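Local coordinates for chaperone CupB2 (Pseudomonas aeruginosa, PDB 3Q48), which probably acts as a periplasmic chaperone of fimbrial biogenesis, helping pilus subunits to fold and assemble, at residues V228-I233 with H242-G247; G157-K162 with V185-V190; A60-D65 with F80-A85. One frame throughout, in Å; residues are numbered along the deposited sequence.

Contact 1 (V228-I233 with H242-G247); sequences VRYEVI and HDRALG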
loop_
_atom_site.group_PDB
_atom_site.type_symbol
_atom_site.label_atom_id
_atom_site.label_comp_id
_atom_site.label_asym_id
_atom_site.label_seq_id
_atom_site.Cartn_x
_atom_site.Cartn_y
_atom_site.Cartn_z
ATOM N N VAL A 228 10.690 6.925 19.518
ATOM C CA VAL A 228 9.869 7.071 18.323
ATOM C C VAL A 228 8.527 6.336 18.505
ATOM O O VAL A 228 8.514 5.211 19.009
ATOM C CB VAL A 228 10.629 6.633 16.999
ATOM C CG1 VAL A 228 10.943 5.142 16.980
ATOM C CG2 VAL A 228 9.794 6.964 15.774
ATOM N N ARG A 229 7.412 6.932 18.071
ATOM C CA ARG A 229 6.107 6.224 18.126
ATOM C C ARG A 229 5.556 6.168 16.739
ATOM O O ARG A 229 5.461 7.211 16.057
ATOM C CB ARG A 229 5.112 6.967 19.012
ATOM C CG ARG A 229 3.673 6.429 18.969
ATOM C CD ARG A 229 2.831 7.056 20.100
ATOM N NE ARG A 229 3.326 6.665 21.412
ATOM C CZ ARG A 229 2.810 7.045 22.578
ATOM N NH1 ARG A 229 1.752 7.851 22.624
ATOM N NH2 ARG A 229 3.377 6.620 23.713
ATOM N N TYR A 230 5.196 4.969 16.288
ATOM C CA TYR A 230 4.743 4.866 14.944
ATOM C C TYR A 230 3.580 3.911 14.763
ATOM O O TYR A 230 3.463 2.911 15.497
ATOM C CB TYR A 230 5.920 4.507 14.025
ATOM C CG TYR A 230 6.674 3.224 14.344
ATOM C CD1 TYR A 230 6.261 2.019 13.806
ATOM C CD2 TYR A 230 7.818 3.225 15.172
ATOM C CE1 TYR A 230 6.966 0.820 14.062
ATOM C CE2 TYR A 230 8.521 2.034 15.460
ATOM C CZ TYR A 230 8.080 0.835 14.888
ATOM O OH TYR A 230 8.717 -0.371 15.120
ATOM N N GLU A 231 2.728 4.202 13.770
ATOM C CA GLU A 231 1.550 3.408 13.515
ATOM C C GLU A 231 1.658 2.864 12.135
ATOM O O GLU A 231 1.948 3.614 11.199
ATOM C CB GLU A 231 0.269 4.244 13.577
ATOM C CG GLU A 231 -0.047 4.802 14.953
ATOM C CD GLU A 231 -1.423 5.473 15.071
ATOM O OE1 GLU A 231 -2.261 5.356 14.147
ATOM O OE2 GLU A 231 -1.678 6.116 16.105
ATOM N N VAL A 232 1.350 1.581 11.977
ATOM C CA VAL A 232 1.474 0.976 10.709
ATOM C C VAL A 232 0.160 0.390 10.246
ATOM O O VAL A 232 -0.620 -0.042 11.062
ATOM C CB VAL A 232 2.582 -0.094 10.767
ATOM C CG1 VAL A 232 3.939 0.590 11.121
ATOM C CG2 VAL A 232 2.258 -1.092 11.776
ATOM N N ILE A 233 -0.072 0.368 8.936
ATOM C CA ILE A 233 -1.274 -0.151 8.338
ATOM C C ILE A 233 -1.104 -1.629 8.018
ATOM O O ILE A 233 -0.192 -2.022 7.280
ATOM C CB ILE A 233 -1.617 0.664 7.075
ATOM C CG1 ILE A 233 -1.830 2.127 7.453
ATOM C CG2 ILE A 233 -2.928 0.160 6.394
ATOM C CD1 ILE A 233 -1.440 3.150 6.378
ATOM N N HIS A 242 3.611 1.187 17.819
ATOM C CA HIS A 242 4.845 0.717 18.402
ATOM C C HIS A 242 5.598 1.922 18.900
ATOM O O HIS A 242 5.563 2.992 18.258
ATOM C CB HIS A 242 5.665 -0.029 17.321
ATOM C CG HIS A 242 4.896 -1.145 16.672
ATOM N ND1 HIS A 242 4.686 -2.362 17.290
ATOM C CD2 HIS A 242 4.209 -1.196 15.502
ATOM C CE1 HIS A 242 3.935 -3.126 16.516
ATOM N NE2 HIS A 242 3.624 -2.438 15.431
ATOM N N ASP A 243 6.253 1.755 20.060
ATOM C CA ASP A 243 7.251 2.694 20.563
ATOM C C ASP A 243 8.658 2.070 20.484
ATOM O O ASP A 243 8.842 0.894 20.766
ATOM C CB ASP A 243 6.924 3.063 22.013
ATOM C CG ASP A 243 5.715 4.028 22.150
ATOM O OD1 ASP A 243 5.064 4.400 21.129
ATOM O OD2 ASP A 243 5.401 4.399 23.323
ATOM N N ARG A 244 9.667 2.844 20.105
ATOM C CA ARG A 244 11.050 2.365 20.181
ATOM C C ARG A 244 11.965 3.489 20.589
ATOM O O ARG A 244 11.621 4.637 20.392
ATOM C CB ARG A 244 11.511 1.832 18.832
ATOM C CG ARG A 244 10.823 0.553 18.367
ATOM C CD ARG A 244 11.094 -0.605 19.301
ATOM N NE ARG A 244 10.530 -1.839 18.767
ATOM C CZ ARG A 244 9.329 -2.329 19.073
ATOM N NH1 ARG A 244 8.512 -1.691 19.918
ATOM N NH2 ARG A 244 8.945 -3.472 18.543
ATOM N N ALA A 245 13.124 3.167 21.160
ATOM C CA ALA A 245 14.182 4.143 21.402
ATOM C C ALA A 245 14.942 4.404 20.099
ATOM O O ALA A 245 15.007 3.522 19.227
ATOM C CB ALA A 245 15.123 3.628 22.458
ATOM N N LEU A 246 15.519 5.605 19.978
ATOM C CA LEU A 246 16.462 5.941 18.884
ATOM C C LEU A 246 17.905 5.591 19.202
ATOM O O LEU A 246 18.442 6.029 20.229
ATOM C CB LEU A 246 16.464 7.443 18.551
ATOM C CG LEU A 246 15.305 8.246 17.932
ATOM C CD1 LEU A 246 15.087 7.955 16.424
ATOM C CD2 LEU A 246 14.024 8.072 18.753
ATOM N N GLY A 247 18.544 4.844 18.296
ATOM C CA GLY A 247 19.995 4.644 18.327
ATOM C C GLY A 247 20.696 5.998 18.220
ATOM O O GLY A 247 20.135 6.960 17.650
#
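R229 and D243 form a non-hydrogen-bonded pair of an antiparallel hairpin, and their side chains join in a two-pronged salt bridge. The guanidinium meets the carboxylate side-on: R229 NE donates to D243 OD1 at 2.9 Å, while R229 NH2 donates to D243 OD2 at 3.0 Å. Both oxygens receive their donors on syn lone pairs, and with the two planes only 6° apart the pairing resists rotation of either group. The arginine runs extended as far as CD and then bends at chi3 (-64°), which turns its NE side to the aspartate.

The other face of the sheet carries Y230 and H242, a hydrogen-bonded pair in which Y230 N reaches H242 O at 2.8 Å. With CG of Y230 between the backbone N and the carbonyl carbon, chi1 of 58° brings the ring back across the sheet face to H242 of the neighbouring strand. H242 CB rests over one face of that ring, 3.8 Å from its centroid, in a CH-pi contact. The imidazole continues obliquely past the phenol, H242 CD2 lying 3.7 Å from Y230 CE1, and its NE2 edge meets V232 CG2. R244 CG comes to the edge of the tyrosine ring, 4.0 Å from Y230 CE2. Beyond it, the arginine bends so that R244 NH1 donates to D243 O at 2.7 Å, with Y230 OH over one face of its guanidinium. That hydroxyl is hydrogen-bonded to A156 O, and R244 NH2 to G157 O.

Strand 239-245 is outermost in the four-stranded sheet of the C-terminal Ig-like domain, and strand 227-233 has strand 185-194 as its other neighbour. V228, R244 and L246 pack on W161 of strand 160-163, which also meets the Y230 ring.

Contact 2 (G157-K162 with V185-V190); sequences GKLQWK and VSFASV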
loop_
_atom_site.group_PDB
_atom_site.type_symbol
_atom_site.label_atom_id
_atom_site.label_comp_id
_atom_site.label_asym_id
_atom_site.label_seq_id
_atom_site.Cartn_x
_atom_site.Cartn_y
_atom_site.Cartn_z
ATOM N N GLY A 157 7.614 -4.316 14.024
ATOM C CA GLY A 157 8.376 -4.398 15.261
ATOM C C GLY A 157 9.857 -4.785 15.147
ATOM O O GLY A 157 10.513 -4.940 16.187
ATOM N N LYS A 158 10.393 -4.976 13.932
ATOM C CA LYS A 158 11.828 -5.278 13.802
ATOM C C LYS A 158 12.559 -4.094 13.181
ATOM O O LYS A 158 13.737 -4.142 12.900
ATOM C CB LYS A 158 12.091 -6.580 13.008
ATOM C CG LYS A 158 11.350 -7.776 13.566
ATOM C CD LYS A 158 11.478 -9.038 12.697
ATOM C CE LYS A 158 10.338 -10.023 13.090
ATOM N NZ LYS A 158 10.547 -11.453 12.710
ATOM N N LEU A 159 11.830 -3.035 12.921
ATOM C CA LEU A 159 12.438 -1.827 12.399
ATOM C C LEU A 159 13.399 -1.300 13.448
ATOM O O LEU A 159 13.125 -1.401 14.634
ATOM C CB LEU A 159 11.345 -0.804 12.089
ATOM C CG LEU A 159 10.352 -1.374 11.098
ATOM C CD1 LEU A 159 9.220 -0.385 10.893
ATOM C CD2 LEU A 159 11.045 -1.675 9.772
ATOM N N GLN A 160 14.541 -0.797 13.039
ATOM C CA GLN A 160 15.407 -0.183 14.032
ATOM C C GLN A 160 15.573 1.276 13.718
ATOM O O GLN A 160 15.499 1.690 12.557
ATOM C CB GLN A 160 16.721 -0.955 14.216
ATOM C CG GLN A 160 17.437 -1.418 12.957
ATOM C CD GLN A 160 17.889 -2.875 13.092
ATOM O OE1 GLN A 160 17.495 -3.538 14.066
ATOM N NE2 GLN A 160 18.683 -3.385 12.125
ATOM N N TRP A 161 15.712 2.087 14.737
ATOM C CA TRP A 161 15.652 3.526 14.476
ATOM C C TRP A 161 16.913 4.218 14.929
ATOM O O TRP A 161 17.577 3.761 15.829
ATOM C CB TRP A 161 14.392 4.154 15.124
ATOM C CG TRP A 161 13.123 3.514 14.621
ATOM C CD1 TRP A 161 12.662 2.249 14.899
ATOM C CD2 TRP A 161 12.174 4.099 13.715
ATOM N NE1 TRP A 161 11.471 2.034 14.244
ATOM C CE2 TRP A 161 11.156 3.146 13.504
ATOM C CE3 TRP A 161 12.105 5.332 13.051
ATOM C CZ2 TRP A 161 10.074 3.380 12.659
ATOM C CZ3 TRP A 161 11.016 5.577 12.209
ATOM C CH2 TRP A 161 10.011 4.597 12.025
ATOM N N LYS A 162 17.250 5.320 14.282
ATOM C CA LYS A 162 18.407 6.103 14.705
ATOM C C LYS A 162 18.353 7.558 14.223
ATOM O O LYS A 162 17.674 7.898 13.215
ATOM C CB LYS A 162 19.710 5.447 14.229
ATOM C CG LYS A 162 20.089 5.764 12.798
ATOM C CD LYS A 162 21.543 5.394 12.541
ATOM C CE LYS A 162 21.754 5.345 11.025
ATOM N NZ LYS A 162 23.017 6.016 10.516
ATOM N N VAL A 185 6.523 -1.836 4.906
ATOM C CA VAL A 185 5.871 -1.435 6.124
ATOM C C VAL A 185 5.351 -0.071 5.841
ATOM O O VAL A 185 6.115 0.805 5.499
ATOM C CB VAL A 185 6.874 -1.460 7.310
ATOM C CG1 VAL A 185 6.221 -0.835 8.686
ATOM C CG2 VAL A 185 7.385 -2.882 7.503
ATOM N N SER A 186 4.047 0.109 5.923
ATOM C CA SER A 186 3.424 1.420 5.666
ATOM C C SER A 186 3.090 2.123 6.964
ATOM O O SER A 186 2.436 1.536 7.826
ATOM C CB SER A 186 2.135 1.249 4.843
ATOM O OG SER A 186 2.469 0.610 3.627
ATOM N N PHE A 187 3.537 3.362 7.092
ATOM C CA PHE A 187 3.291 4.159 8.287
ATOM C C PHE A 187 2.153 5.155 8.080
ATOM O O PHE A 187 2.224 5.966 7.136
ATOM C CB PHE A 187 4.531 4.978 8.668
ATOM C CG PHE A 187 5.775 4.169 8.831
ATOM C CD1 PHE A 187 6.064 3.546 10.041
ATOM C CD2 PHE A 187 6.707 4.087 7.787
ATOM C CE1 PHE A 187 7.235 2.792 10.185
ATOM C CE2 PHE A 187 7.891 3.350 7.933
ATOM C CZ PHE A 187 8.154 2.705 9.128
ATOM N N ALA A 188 1.144 5.135 8.956
ATOM C CA ALA A 188 0.117 6.173 8.937
ATOM C C ALA A 188 0.615 7.403 9.653
ATOM O O ALA A 188 0.095 8.514 9.434
ATOM C CB ALA A 188 -1.194 5.683 9.585
ATOM N N SER A 189 1.597 7.216 10.541
ATOM C CA SER A 189 2.166 8.349 11.283
ATOM C C SER A 189 3.407 7.907 11.947
ATOM O O SER A 189 3.515 6.742 12.312
ATOM C CB SER A 189 1.197 8.891 12.353
ATOM O OG SER A 189 0.968 7.935 13.372
ATOM N N VAL A 190 4.349 8.837 12.088
ATOM C CA VAL A 190 5.609 8.614 12.771
ATOM C C VAL A 190 5.820 9.853 13.595
ATOM O O VAL A 190 5.596 10.951 13.127
ATOM C CB VAL A 190 6.758 8.482 11.744
ATOM C CG1 VAL A 190 8.178 8.385 12.428
ATOM C CG2 VAL A 190 6.480 7.303 10.851
#
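This is a buried, wholly apolar contact in the core of the C-terminal Ig-like domain, where side chains from two different sheets meet without any hydrogen bond between the segments. L159, in the loop just before strand 160-163, and W161 within it point toward V185, F187 and V190, which flank a corner in the chain at A188. The nearest CA atoms, those of L159 and V185, are 9.1 Å apart, a spacing bridged by side chains alone.

L159 and V185 meet tip to tip, with L159 CD1 3.8 Å from V185 CG1. The same leucine methyl touches the far end of the phenylalanine, L159 CD1 lying 3.7 Å from F187 CZ, in an oblique approach. W161 and F187 arrive from opposite directions. F187 CE1 lies in the indole plane at its edge, 3.8 Å from W161 CH2, while the two six-membered rings are inclined by 71°. Past the corner, V190 carries CG1 anti to its backbone N (chi1 174°), which aims this methyl at the indole and leaves V190 CG1 4.0 Å from W161 CZ3.

Strand 175-179 lies beside strand 160-163, and its V177 packs on both L159 and W161. Across the sandwich, strands 197-206 and 227-233 flank strand 185-194: V206 touches V185 and F187, as does V232, and V201 packs on V190.

Contact 3 (A60-D65 with F80-A85); sequences AQAWID and FSVTPA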
loop_
_atom_site.group_PDB
_atom_site.type_symbol
_atom_site.label_atom_id
_atom_site.label_comp_id
_atom_site.label_asym_id
_atom_site.label_seq_id
_atom_site.Cartn_x
_atom_site.Cartn_y
_atom_site.Cartn_z
ATOM N N ALA A 60 -16.381 2.666 -14.148
ATOM C CA ALA A 60 -15.154 2.508 -13.405
ATOM C C ALA A 60 -14.117 1.843 -14.296
ATOM O O ALA A 60 -14.332 0.734 -14.753
ATOM C CB ALA A 60 -15.392 1.676 -12.156
ATOM N N GLN A 61 -12.995 2.529 -14.520
ATOM C CA GLN A 61 -11.851 1.958 -15.232
ATOM C C GLN A 61 -10.762 1.606 -14.228
ATOM O O GLN A 61 -10.435 2.402 -13.343
ATOM C CB GLN A 61 -11.310 2.951 -16.255
ATOM C CG GLN A 61 -10.307 2.392 -17.272
ATOM C CD GLN A 61 -9.898 3.486 -18.269
ATOM O OE1 GLN A 61 -10.739 4.281 -18.704
ATOM N NE2 GLN A 61 -8.619 3.557 -18.597
ATOM N N ALA A 62 -10.179 0.429 -14.413
ATOM C CA ALA A 62 -9.268 -0.168 -13.475
ATOM C C ALA A 62 -8.089 -0.678 -14.283
ATOM O O ALA A 62 -8.283 -1.178 -15.377
ATOM C CB ALA A 62 -9.962 -1.303 -12.772
ATOM N N TRP A 63 -6.873 -0.536 -13.746
ATOM C CA TRP A 63 -5.623 -0.952 -14.398
ATOM C C TRP A 63 -4.527 -0.923 -13.355
ATOM O O TRP A 63 -4.610 -0.147 -12.382
ATOM C CB TRP A 63 -5.256 -0.053 -15.623
ATOM C CG TRP A 63 -4.664 1.290 -15.337
ATOM C CD1 TRP A 63 -3.340 1.605 -15.297
ATOM C CD2 TRP A 63 -5.367 2.513 -15.074
ATOM N NE1 TRP A 63 -3.166 2.946 -15.035
ATOM C CE2 TRP A 63 -4.390 3.526 -14.881
ATOM C CE3 TRP A 63 -6.728 2.852 -14.964
ATOM C CZ2 TRP A 63 -4.717 4.835 -14.567
ATOM C CZ3 TRP A 63 -7.066 4.166 -14.663
ATOM C CH2 TRP A 63 -6.056 5.150 -14.472
ATOM N N ILE A 64 -3.491 -1.730 -13.592
ATOM C CA ILE A 64 -2.346 -1.844 -12.711
ATOM C C ILE A 64 -1.071 -1.310 -13.321
ATOM O O ILE A 64 -0.765 -1.583 -14.492
ATOM C CB ILE A 64 -2.168 -3.320 -12.262
ATOM C CG1 ILE A 64 -3.306 -3.684 -11.277
ATOM C CG2 ILE A 64 -0.855 -3.526 -11.575
ATOM C CD1 ILE A 64 -3.749 -4.997 -11.455
ATOM N N ASP A 65 -0.326 -0.539 -12.534
ATOM C CA ASP A 65 0.996 -0.151 -12.964
ATOM C C ASP A 65 2.076 -0.547 -11.937
ATOM O O ASP A 65 1.747 -1.116 -10.914
ATOM C CB ASP A 65 1.024 1.318 -13.410
ATOM C CG ASP A 65 0.950 2.295 -12.261
ATOM O OD1 ASP A 65 1.869 2.316 -11.420
ATOM O OD2 ASP A 65 -0.010 3.087 -12.236
ATOM N N PHE A 80 -0.044 -8.423 -14.175
ATOM C CA PHE A 80 -1.416 -8.488 -13.691
ATOM C C PHE A 80 -2.394 -7.975 -14.750
ATOM O O PHE A 80 -2.053 -7.106 -15.533
ATOM C CB PHE A 80 -1.561 -7.745 -12.361
ATOM C CG PHE A 80 -0.654 -8.251 -11.291
ATOM C CD1 PHE A 80 -1.001 -9.361 -10.558
ATOM C CD2 PHE A 80 0.561 -7.611 -11.033
ATOM C CE1 PHE A 80 -0.190 -9.849 -9.584
ATOM C CE2 PHE A 80 1.433 -8.092 -10.049
ATOM C CZ PHE A 80 1.052 -9.224 -9.321
ATOM N N SER A 81 -3.583 -8.561 -14.801
ATOM C CA SER A 81 -4.676 -8.011 -15.567
ATOM C C SER A 81 -5.848 -7.707 -14.610
ATOM O O SER A 81 -5.949 -8.292 -13.557
ATOM C CB SER A 81 -5.088 -8.995 -16.650
ATOM O OG SER A 81 -5.719 -10.124 -16.050
ATOM N N VAL A 82 -6.707 -6.761 -14.971
ATOM C CA VAL A 82 -7.910 -6.486 -14.206
ATOM C C VAL A 82 -9.092 -6.629 -15.128
ATOM O O VAL A 82 -9.199 -5.943 -16.141
ATOM C CB VAL A 82 -7.935 -5.092 -13.565
ATOM C CG1 VAL A 82 -9.064 -5.018 -12.476
ATOM C CG2 VAL A 82 -6.632 -4.821 -12.910
ATOM N N THR A 83 -9.983 -7.535 -14.749
ATOM C CA THR A 83 -11.177 -7.859 -15.493
ATOM C C THR A 83 -12.357 -7.504 -14.609
ATOM O O THR A 83 -12.353 -7.859 -13.440
ATOM C CB THR A 83 -11.181 -9.382 -15.753
ATOM O OG1 THR A 83 -9.913 -9.734 -16.300
ATOM C CG2 THR A 83 -12.280 -9.806 -16.731
ATOM N N PRO A 84 -13.356 -6.783 -15.150
ATOM C CA PRO A 84 -13.280 -6.132 -16.474
ATOM C C PRO A 84 -12.561 -4.767 -16.344
ATOM O O PRO A 84 -12.556 -4.168 -15.260
ATOM C CB PRO A 84 -14.755 -5.979 -16.880
ATOM C CG PRO A 84 -15.528 -6.000 -15.597
ATOM C CD PRO A 84 -14.719 -6.725 -14.564
ATOM N N ALA A 85 -11.940 -4.298 -17.420
ATOM C CA ALA A 85 -11.086 -3.099 -17.331
ATOM C C ALA A 85 -11.927 -1.832 -17.150
ATOM O O ALA A 85 -11.451 -0.853 -16.606
ATOM C CB ALA A 85 -10.166 -2.975 -18.555
#
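The chi1 of I64 (-71°) sends CG1 toward strand 80-83, and a chi2 of 143°, away from a staggered value, carries CD1 to V82 and F80. V82, with CG1 anti to its backbone N (chi1 -165°), turns CG1 to A62 and CG2 to I64. The isoleucine and valine side chains cross at about a right angle. I64 CD1 is modelled 3.2 Å from V82 CG2, closer than methyl groups normally approach; this and the strained chi2 make the exact separation doubtful. The isoleucine end also reaches F80, with I64 CD1 3.6 Å from F80 CB; the phenylalanine ring leads away from strand 60-65 into an aromatic group that includes F114, F39 and Y101. On the other branch of the valine, V82 CG1 lies 3.8 Å from A62 CB.

The backbones here run antiparallel, but the axes of strands 60-65 and 80-83 come no nearer than 6.4 Å, and side chains fill the gap. Direct pairing begins where the chain turns toward strand 60-65 after the cis peptide bond preceding P84: A62 N donates to A85 O at 2.8 Å. Q61 CA makes a CA-H...O contact with the same oxygen at 3.2 Å.

Backbone partners differ along strand 80-89, since S81 bonds to A100 of strand 93-101, whereas T87 bonds to A60 of strand 58-65. A62, I64 and V82 also pack on strand 93-101, through L97 and I99. This changeover of partners next to a cis-proline is consistent with the strand switch of the Ig-like N-terminal domain in PapD-type periplasmic chaperones.

Contacts 1 and 2 belong to one domain and have centres about 6 Å apart. They share a sheet, in which strands 227-233 and 185-194 are neighbours, with E231 O 2.8 Å from A188 N in a probable hydrogen bond. A second probable bond, G247 N to W161 O at 2.9 Å, ties the chain's modelled end to strand 160-163. Contact 3 lies in the N-terminal domain, on the opposite side of the chain's centre, its own centre about 36 Å from that of contact 1 and about 31 Å from that of contact 2. Together the three sample both Ig-like domains of the two-domain chaperone architecture.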